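Local coordinates for protein peptidoglycan-N-acetylglucosamine deacetylase BC_1960 (Bacillus cereus, PDB 4L1G) that removes acetyl groups from N-acetylglucosamine residues of cell-wall peptidoglycan, and from soluble chitin and chitooligomers, with the help of zinc, at residues M189-K201 against N211-H225. Residues are numbered along the deposited sequence; the frame is centred on the assembly and turned at random.
Sequences MIVQWSVDTVDWK and NVLGNSFPGSVILQH. With ACT (acetate ion), chain F.
Val195 and Asp196 pair in parallel with Ile222 and Leu223: Val221 O accepts from both Ser194 N and Val195 N, and Leu223 N returns a bond of 2.8 Å to Val195 O. Ser194 extends the pairing with its side chain, for OG takes Val221 N at 3.1 Å and shares a water with Ser220 OG. On the side of the strands that carries Leu223, this residue's CD2 sits over the centre of the Trp193 ring, 3.8 Å from the centroid of the five-membered ring and 17° off its normal, which makes a CH-pi contact. The indole is brought there by a chi1 of 59°, with CG between backbone N and carbonyl carbon. Val195 lies on the other side, beside Ile222 CG1, and its CG2 reaches Asn215 O. One turn earlier, on helix 205-215, Asn211 ND2 donates to Asp196 O at 2.8 Å, with the acceptor close to the amide plane. Thr197 divides its branches: OG1 donates in the carbonyl plane to Leu223 O, whereas CG2 packs against Val212 CG2 at 3.6 Å. Asp199 grips His225 twice, each time by a syn lone pair, OD1 taking ND1 at 2.9 Å in a nearly straight bond (171°) and OD2 taking the backbone N. Ser235 OG also bonds OD2. The edge of Trp200 is turned to the His225 face, ring centroids 5.6 Å apart and planes nearly perpendicular, an offset edge-to-face pair. Across the ring, His225 NE2 donates a hydrogen bond of 2.9 Å to OXT of an acetate, probably from the crystallisation liquor. Strand 195-196, helix 205-215 and strand 221-225 thus form a beta-alpha-beta unit of the NodB deacetylase barrel, which presents His225, the predicted proton donor, beside the zinc ligand Asp81.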
ATOM      1  N   MET A 189      11.597   4.407   0.207  1.00 17.57           N
ATOM      2  CA  MET A 189      11.631   2.979  -0.085  1.00 16.87           C
ATOM      3  C   MET A 189      10.423   2.602  -0.927  1.00 15.46           C
ATOM      4  O   MET A 189       9.300   3.011  -0.641  1.00 14.67           O
ATOM      5  CB  MET A 189      11.687   2.119   1.180  1.00 16.50           C
ATOM      6  CG  MET A 189      11.772   0.631   0.854  1.00 15.93           C
ATOM      7  SD  MET A 189      12.112  -0.462   2.240  1.00 15.96           S
ATOM      8  CE  MET A 189      12.303  -2.025   1.383  1.00 15.56           C
ATOM      9  N   ILE A 190      10.661   1.824  -1.975  1.00 11.71           N
ATOM     10  CA  ILE A 190       9.585   1.403  -2.854  1.00 10.59           C
ATOM     11  C   ILE A 190       9.206  -0.045  -2.584  1.00  9.84           C
ATOM     12  O   ILE A 190      10.050  -0.938  -2.625  1.00 10.03           O
ATOM     13  CB  ILE A 190       9.967   1.594  -4.331  1.00 10.93           C
ATOM     14  CG1 ILE A 190      10.106   3.090  -4.633  1.00 11.71           C
ATOM     15  CG2 ILE A 190       8.940   0.937  -5.239  1.00 10.13           C
ATOM     16  CD1 ILE A 190      10.218   3.419  -6.096  1.00 11.89           C
ATOM     17  N   VAL A 191       7.933  -0.271  -2.282  1.00 10.09           N
ATOM     18  CA  VAL A 191       7.457  -1.623  -2.025  1.00  9.60           C
ATOM     19  C   VAL A 191       6.338  -1.997  -2.982  1.00  9.51           C
ATOM     20  O   VAL A 191       5.335  -1.290  -3.089  1.00  9.58           O
ATOM     21  CB  VAL A 191       6.980  -1.801  -0.568  1.00  9.43           C
ATOM     22  CG1 VAL A 191       6.381  -3.188  -0.371  1.00  9.27           C
ATOM     23  CG2 VAL A 191       8.133  -1.571   0.399  1.00  9.83           C
ATOM     24  N   GLN A 192       6.526  -3.104  -3.691  1.00 10.50           N
ATOM     25  CA  GLN A 192       5.491  -3.631  -4.565  1.00 10.60           C
ATOM     26  C   GLN A 192       4.572  -4.524  -3.742  1.00 10.48           C
ATOM     27  O   GLN A 192       4.065  -4.110  -2.700  1.00 10.37           O
ATOM     28  CB  GLN A 192       6.111  -4.420  -5.721  1.00 10.82           C
ATOM     29  CG  GLN A 192       7.148  -3.646  -6.529  1.00 11.06           C
ATOM     30  CD  GLN A 192       6.531  -2.690  -7.537  1.00 11.34           C
ATOM     31  OE1 GLN A 192       5.354  -2.339  -7.444  1.00 11.33           O
ATOM     32  NE2 GLN A 192       7.328  -2.268  -8.515  1.00 11.71           N
ATOM     33  N   TRP A 193       4.369  -5.752  -4.205  1.00  8.26           N
ATOM     34  CA  TRP A 193       3.531  -6.708  -3.491  1.00  8.27           C
ATOM     35  C   TRP A 193       3.872  -8.133  -3.913  1.00  8.45           C
ATOM     36  O   TRP A 193       4.586  -8.340  -4.894  1.00  8.63           O
ATOM     37  CB  TRP A 193       2.045  -6.411  -3.728  1.00  8.49           C
ATOM     38  CG  TRP A 193       1.635  -6.463  -5.173  1.00  8.75           C
ATOM     39  CD1 TRP A 193       1.154  -7.548  -5.850  1.00  8.87           C
ATOM     40  CD2 TRP A 193       1.664  -5.382  -6.116  1.00  8.99           C
ATOM     41  NE1 TRP A 193       0.885  -7.209  -7.154  1.00  9.21           N
ATOM     42  CE2 TRP A 193       1.189  -5.886  -7.344  1.00  9.28           C
ATOM     43  CE3 TRP A 193       2.050  -4.039  -6.041  1.00  8.89           C
ATOM     44  CZ2 TRP A 193       1.088  -5.096  -8.489  1.00  9.75           C
ATOM     45  CZ3 TRP A 193       1.949  -3.251  -7.181  1.00  9.22           C
ATOM     46  CH2 TRP A 193       1.472  -3.783  -8.389  1.00  9.70           C
ATOM     47  N   SER A 194       3.368  -9.111  -3.167  1.00  8.52           N
ATOM     48  CA  SER A 194       3.634 -10.513  -3.478  1.00  8.80           C
ATOM     49  C   SER A 194       2.355 -11.348  -3.512  1.00  9.02           C
ATOM     50  O   SER A 194       2.361 -12.482  -3.986  1.00  9.28           O
ATOM     51  CB  SER A 194       4.640 -11.113  -2.491  1.00  8.69           C
ATOM     52  OG  SER A 194       4.081 -11.235  -1.196  1.00  8.60           O
ATOM     53  N   VAL A 195       1.266 -10.784  -3.000  1.00  8.70           N
ATOM     54  CA  VAL A 195      -0.042 -11.425  -3.087  1.00  8.60           C
ATOM     55  C   VAL A 195      -1.060 -10.461  -3.691  1.00  8.66           C
ATOM     56  O   VAL A 195      -1.411  -9.451  -3.080  1.00  8.46           O
ATOM     57  CB  VAL A 195      -0.545 -11.908  -1.707  1.00  8.65           C
ATOM     58  CG1 VAL A 195      -1.935 -12.526  -1.832  1.00  9.16           C
ATOM     59  CG2 VAL A 195       0.434 -12.904  -1.099  1.00  8.93           C
ATOM     60  N   ASP A 196      -1.529 -10.776  -4.891  1.00 15.09           N
ATOM     61  CA  ASP A 196      -2.483  -9.921  -5.585  1.00 16.03           C
ATOM     62  C   ASP A 196      -3.896 -10.487  -5.505  1.00 18.18           C
ATOM     63  O   ASP A 196      -4.161 -11.592  -5.977  1.00 19.43           O
ATOM     64  CB  ASP A 196      -2.067  -9.731  -7.046  1.00 16.06           C
ATOM     65  CG  ASP A 196      -2.893  -8.674  -7.755  1.00 16.76           C
ATOM     66  OD1 ASP A 196      -3.688  -7.981  -7.085  1.00 17.22           O
ATOM     67  OD2 ASP A 196      -2.735  -8.523  -8.985  1.00 16.79           O
ATOM     68  N   THR A 197      -4.800  -9.717  -4.906  1.00 11.19           N
ATOM     69  CA  THR A 197      -6.182 -10.146  -4.732  1.00 11.98           C
ATOM     70  C   THR A 197      -7.004  -9.940  -5.997  1.00 12.77           C
ATOM     71  O   THR A 197      -8.123 -10.440  -6.092  1.00 14.42           O
ATOM     72  CB  THR A 197      -6.876  -9.374  -3.590  1.00 11.95           C
ATOM     73  OG1 THR A 197      -6.984  -7.988  -3.941  1.00 11.85           O
ATOM     74  CG2 THR A 197      -6.097  -9.507  -2.291  1.00 11.29           C
ATOM     75  N   VAL A 198      -6.433  -9.216  -6.961  1.00 22.43           N
ATOM     76  CA  VAL A 198      -7.144  -8.745  -8.161  1.00 23.46           C
ATOM     77  C   VAL A 198      -8.587  -8.308  -7.875  1.00 25.33           C
ATOM     78  O   VAL A 198      -9.508  -8.597  -8.641  1.00 26.45           O
ATOM     79  CB  VAL A 198      -7.057  -9.743  -9.368  1.00 24.00           C
ATOM     80  CG1 VAL A 198      -5.612  -9.906  -9.822  1.00 22.13           C
ATOM     81  CG2 VAL A 198      -7.672 -11.101  -9.043  1.00 25.57           C
ATOM     82  N   ASP A 199      -8.759  -7.593  -6.766  1.00 14.79           N
ATOM     83  CA  ASP A 199     -10.082  -7.216  -6.276  1.00 15.80           C
ATOM     84  C   ASP A 199     -10.797  -6.194  -7.158  1.00 15.60           C
ATOM     85  O   ASP A 199     -12.020  -6.056  -7.092  1.00 16.46           O
ATOM     86  CB  ASP A 199     -10.003  -6.725  -4.823  1.00 14.55           C
ATOM     87  CG  ASP A 199      -9.027  -5.573  -4.632  1.00 13.42           C
ATOM     88  OD1 ASP A 199      -8.202  -5.315  -5.532  1.00 13.07           O
ATOM     89  OD2 ASP A 199      -9.077  -4.926  -3.565  1.00 13.19           O
ATOM     90  N   TRP A 200     -10.035  -5.494  -7.992  1.00 31.28           N
ATOM     91  CA  TRP A 200     -10.601  -4.498  -8.895  1.00 31.15           C
ATOM     92  C   TRP A 200     -11.494  -5.136  -9.959  1.00 32.26           C
ATOM     93  O   TRP A 200     -12.309  -4.457 -10.579  1.00 32.45           O
ATOM     94  CB  TRP A 200      -9.488  -3.685  -9.557  1.00 29.60           C
ATOM     95  CG  TRP A 200      -8.463  -4.535 -10.242  1.00 29.07           C
ATOM     96  CD1 TRP A 200      -7.330  -5.058  -9.690  1.00 28.07           C
ATOM     97  CD2 TRP A 200      -8.482  -4.968 -11.608  1.00 29.23           C
ATOM     98  NE1 TRP A 200      -6.640  -5.787 -10.628  1.00 27.68           N
ATOM     99  CE2 TRP A 200      -7.326  -5.747 -11.814  1.00 28.43           C
ATOM    100  CE3 TRP A 200      -9.361  -4.769 -12.676  1.00 29.99           C
ATOM    101  CZ2 TRP A 200      -7.026  -6.328 -13.045  1.00 28.43           C
ATOM    102  CZ3 TRP A 200      -9.063  -5.348 -13.898  1.00 30.02           C
ATOM    103  CH2 TRP A 200      -7.905  -6.118 -14.072  1.00 29.36           C
ATOM    104  N   LYS A 201     -11.339  -6.443 -10.158  1.00 31.34           N
ATOM    105  CA  LYS A 201     -12.152  -7.179 -11.121  1.00 32.31           C
ATOM    106  C   LYS A 201     -13.563  -7.432 -10.599  1.00 33.44           C
ATOM    107  O   LYS A 201     -14.413  -7.953 -11.318  1.00 34.29           O
ATOM    108  CB  LYS A 201     -11.491  -8.512 -11.482  1.00 32.52           C
ATOM    109  CG  LYS A 201     -10.199  -8.383 -12.267  1.00 31.24           C
ATOM    110  CD  LYS A 201      -9.687  -9.747 -12.703  1.00 31.43           C
ATOM    111  CE  LYS A 201      -8.436  -9.622 -13.560  1.00 30.12           C
ATOM    112  NZ  LYS A 201      -7.933 -10.953 -14.001  1.00 30.21           N
ATOM    113  N   ASN A 211      -7.903 -17.054  -2.478  1.00 27.71           N
ATOM    114  CA  ASN A 211      -6.696 -16.614  -3.159  1.00 26.62           C
ATOM    115  C   ASN A 211      -5.614 -16.219  -2.158  1.00 23.91           C
ATOM    116  O   ASN A 211      -4.495 -16.731  -2.210  1.00 22.79           O
ATOM    117  CB  ASN A 211      -7.026 -15.446  -4.091  1.00 27.17           C
ATOM    118  CG  ASN A 211      -5.797 -14.857  -4.762  1.00 25.32           C
ATOM    119  OD1 ASN A 211      -4.761 -15.512  -4.887  1.00 24.26           O
ATOM    120  ND2 ASN A 211      -5.913 -13.610  -5.204  1.00 24.85           N
ATOM    121  N   VAL A 212      -5.958 -15.312  -1.248  1.00 12.96           N
ATOM    122  CA  VAL A 212      -5.012 -14.818  -0.249  1.00 11.54           C
ATOM    123  C   VAL A 212      -4.467 -15.930   0.645  1.00 11.61           C
ATOM    124  O   VAL A 212      -3.261 -16.028   0.853  1.00 11.09           O
ATOM    125  CB  VAL A 212      -5.637 -13.710   0.633  1.00 11.42           C
ATOM    126  CG1 VAL A 212      -4.726 -13.371   1.801  1.00 10.80           C
ATOM    127  CG2 VAL A 212      -5.921 -12.469  -0.195  1.00 11.26           C
ATOM    128  N   LEU A 213      -5.358 -16.770   1.165  1.00 17.29           N
ATOM    129  CA  LEU A 213      -4.955 -17.849   2.066  1.00 16.90           C
ATOM    130  C   LEU A 213      -4.119 -18.913   1.364  1.00 17.38           C
ATOM    131  O   LEU A 213      -3.311 -19.597   1.996  1.00 16.64           O
ATOM    132  CB  LEU A 213      -6.179 -18.497   2.721  1.00 18.03           C
ATOM    133  CG  LEU A 213      -6.535 -18.005   4.125  1.00 16.91           C
ATOM    134  CD1 LEU A 213      -5.412 -18.327   5.102  1.00 15.54           C
ATOM    135  CD2 LEU A 213      -6.829 -16.514   4.120  1.00 16.23           C
ATOM    136  N   GLY A 214      -4.317 -19.051   0.058  1.00 16.79           N
ATOM    137  CA  GLY A 214      -3.590 -20.039  -0.712  1.00 17.33           C
ATOM    138  C   GLY A 214      -2.205 -19.576  -1.115  1.00 15.58           C
ATOM    139  O   GLY A 214      -1.349 -20.395  -1.450  1.00 15.37           O
ATOM    140  N   ASN A 215      -1.975 -18.264  -1.081  1.00 19.78           N
ATOM    141  CA  ASN A 215      -0.716 -17.706  -1.572  1.00 18.17           C
ATOM    142  C   ASN A 215       0.052 -16.852  -0.562  1.00 16.45           C
ATOM    143  O   ASN A 215       1.051 -16.224  -0.915  1.00 15.49           O
ATOM    144  CB  ASN A 215      -0.952 -16.901  -2.855  1.00 18.52           C
ATOM    145  CG  ASN A 215      -1.510 -17.752  -3.982  1.00 20.58           C
ATOM    146  OD1 ASN A 215      -0.767 -18.453  -4.671  1.00 20.35           O
ATOM    147  ND2 ASN A 215      -2.824 -17.695  -4.174  1.00 22.36           N
ATOM    148  N   SER A 216      -0.407 -16.830   0.686  1.00  9.98           N
ATOM    149  CA  SER A 216       0.250 -16.022   1.711  1.00 10.11           C
ATOM    150  C   SER A 216       1.268 -16.808   2.531  1.00 10.60           C
ATOM    151  O   SER A 216       1.022 -17.944   2.939  1.00 11.00           O
ATOM    152  CB  SER A 216      -0.774 -15.350   2.633  1.00 10.17           C
ATOM    153  OG  SER A 216      -1.477 -14.326   1.946  1.00  9.70           O
ATOM    154  N   PHE A 217       2.414 -16.179   2.770  1.00 10.14           N
ATOM    155  CA  PHE A 217       3.505 -16.782   3.519  1.00 10.26           C
ATOM    156  C   PHE A 217       4.039 -15.743   4.496  1.00  9.91           C
ATOM    157  O   PHE A 217       3.671 -14.574   4.408  1.00  9.54           O
ATOM    158  CB  PHE A 217       4.614 -17.219   2.556  1.00 10.30           C
ATOM    159  CG  PHE A 217       4.180 -18.265   1.573  1.00 10.78           C
ATOM    160  CD1 PHE A 217       4.320 -19.613   1.869  1.00 11.40           C
ATOM    161  CD2 PHE A 217       3.624 -17.905   0.355  1.00 10.73           C
ATOM    162  CE1 PHE A 217       3.917 -20.577   0.967  1.00 11.97           C
ATOM    163  CE2 PHE A 217       3.217 -18.865  -0.548  1.00 11.21           C
ATOM    164  CZ  PHE A 217       3.361 -20.201  -0.243  1.00 11.75           C
ATOM    165  N   PRO A 218       4.890 -16.167   5.447  1.00 10.12           N
ATOM    166  CA  PRO A 218       5.603 -15.179   6.263  1.00  9.92           C
ATOM    167  C   PRO A 218       6.320 -14.159   5.383  1.00  9.48           C
ATOM    168  O   PRO A 218       7.123 -14.540   4.532  1.00  9.51           O
ATOM    169  CB  PRO A 218       6.624 -16.034   7.012  1.00 10.37           C
ATOM    170  CG  PRO A 218       5.945 -17.356   7.167  1.00 10.85           C
ATOM    171  CD  PRO A 218       5.122 -17.546   5.921  1.00 10.71           C
ATOM    172  N   GLY A 219       6.012 -12.881   5.575  1.00  9.17           N
ATOM    173  CA  GLY A 219       6.628 -11.823   4.793  1.00  8.84           C
ATOM    174  C   GLY A 219       5.774 -11.323   3.642  1.00  8.57           C
ATOM    175  O   GLY A 219       6.142 -10.360   2.974  1.00  8.34           O
ATOM    176  N   SER A 220       4.634 -11.967   3.412  1.00  8.70           N
ATOM    177  CA  SER A 220       3.755 -11.603   2.300  1.00  8.61           C
ATOM    178  C   SER A 220       3.220 -10.171   2.389  1.00  8.39           C
ATOM    179  O   SER A 220       2.759  -9.726   3.444  1.00  8.45           O
ATOM    180  CB  SER A 220       2.580 -12.580   2.186  1.00  8.97           C
ATOM    181  OG  SER A 220       3.010 -13.860   1.751  1.00  9.26           O
ATOM    182  N   VAL A 221       3.294  -9.458   1.271  1.00  8.24           N
ATOM    183  CA  VAL A 221       2.656  -8.156   1.150  1.00  8.15           C
ATOM    184  C   VAL A 221       1.437  -8.289   0.246  1.00  8.38           C
ATOM    185  O   VAL A 221       1.559  -8.591  -0.942  1.00  8.46           O
ATOM    186  CB  VAL A 221       3.618  -7.088   0.598  1.00  7.95           C
ATOM    187  CG1 VAL A 221       2.881  -5.779   0.364  1.00  7.97           C
ATOM    188  CG2 VAL A 221       4.785  -6.885   1.553  1.00  7.88           C
ATOM    189  N   ILE A 222       0.261  -8.075   0.824  1.00  8.60           N
ATOM    190  CA  ILE A 222      -1.003  -8.275   0.123  1.00  8.66           C
ATOM    191  C   ILE A 222      -1.483  -6.973  -0.517  1.00  8.51           C
ATOM    192  O   ILE A 222      -1.349  -5.901   0.075  1.00  8.66           O
ATOM    193  CB  ILE A 222      -2.072  -8.817   1.096  1.00  8.92           C
ATOM    194  CG1 ILE A 222      -1.553 -10.081   1.791  1.00  9.17           C
ATOM    195  CG2 ILE A 222      -3.382  -9.093   0.374  1.00  8.67           C
ATOM    196  CD1 ILE A 222      -2.366 -10.499   3.000  1.00  9.70           C
ATOM    197  N   LEU A 223      -2.029  -7.069  -1.729  1.00 10.29           N
ATOM    198  CA  LEU A 223      -2.528  -5.894  -2.441  1.00 10.70           C
ATOM    199  C   LEU A 223      -4.049  -5.859  -2.546  1.00 12.30           C
ATOM    200  O   LEU A 223      -4.666  -6.748  -3.135  1.00 13.64           O
ATOM    201  CB  LEU A 223      -1.929  -5.807  -3.847  1.00 10.69           C
ATOM    202  CG  LEU A 223      -2.512  -4.700  -4.735  1.00 11.36           C
ATOM    203  CD1 LEU A 223      -2.121  -3.324  -4.217  1.00 10.59           C
ATOM    204  CD2 LEU A 223      -2.090  -4.865  -6.187  1.00 11.44           C
ATOM    205  N   GLN A 224      -4.643  -4.818  -1.973  1.00 10.45           N
ATOM    206  CA  GLN A 224      -6.060  -4.533  -2.163  1.00 12.10           C
ATOM    207  C   GLN A 224      -6.243  -3.072  -2.575  1.00 12.38           C
ATOM    208  O   GLN A 224      -5.286  -2.295  -2.563  1.00 11.21           O
ATOM    209  CB  GLN A 224      -6.850  -4.841  -0.892  1.00 12.06           C
ATOM    210  CG  GLN A 224      -7.058  -6.322  -0.649  1.00 12.51           C
ATOM    211  CD  GLN A 224      -7.655  -6.610   0.709  1.00 12.17           C
ATOM    212  OE1 GLN A 224      -6.966  -6.544   1.727  1.00 10.79           O
ATOM    213  NE2 GLN A 224      -8.944  -6.930   0.734  1.00 13.53           N
ATOM    214  N   HIS A 225      -7.466  -2.702  -2.943  1.00 14.52           N
ATOM    215  CA  HIS A 225      -7.733  -1.350  -3.421  1.00 15.05           C
ATOM    216  C   HIS A 225      -8.877  -0.670  -2.676  1.00 15.02           C
ATOM    217  O   HIS A 225      -9.796  -1.325  -2.188  1.00 15.38           O
ATOM    218  CB  HIS A 225      -8.039  -1.358  -4.925  1.00 16.08           C
ATOM    219  CG  HIS A 225      -6.870  -1.735  -5.781  1.00 14.95           C
ATOM    220  ND1 HIS A 225      -6.573  -3.042  -6.105  1.00 15.02           N
ATOM    221  CD2 HIS A 225      -5.921  -0.975  -6.379  1.00 13.59           C
ATOM    222  CE1 HIS A 225      -5.494  -3.072  -6.866  1.00 13.71           C
ATOM    223  NE2 HIS A 225      -5.077  -1.830  -7.046  1.00 12.88           N
TER
HETATM  224  C   ACT F 302      -1.802  -0.345  -8.481  1.00 32.34           C
HETATM  225  O   ACT F 302      -2.139  -0.236  -9.679  1.00 45.66           O
HETATM  226  OXT ACT F 302      -2.729  -0.266  -7.648  1.00 31.48           O
HETATM  227  CH3 ACT F 302      -0.375  -0.557  -8.066  1.00 28.83           C
HETATM  228  O   HOH W   1       4.396 -13.724  -0.446  1.00  4.86           O
HETATM  229  O   HOH W   2       3.187 -15.055  -2.757  1.00 22.79           O
HETATM  230  O   HOH W   3      -8.447 -13.126  -5.972  1.00 23.99           O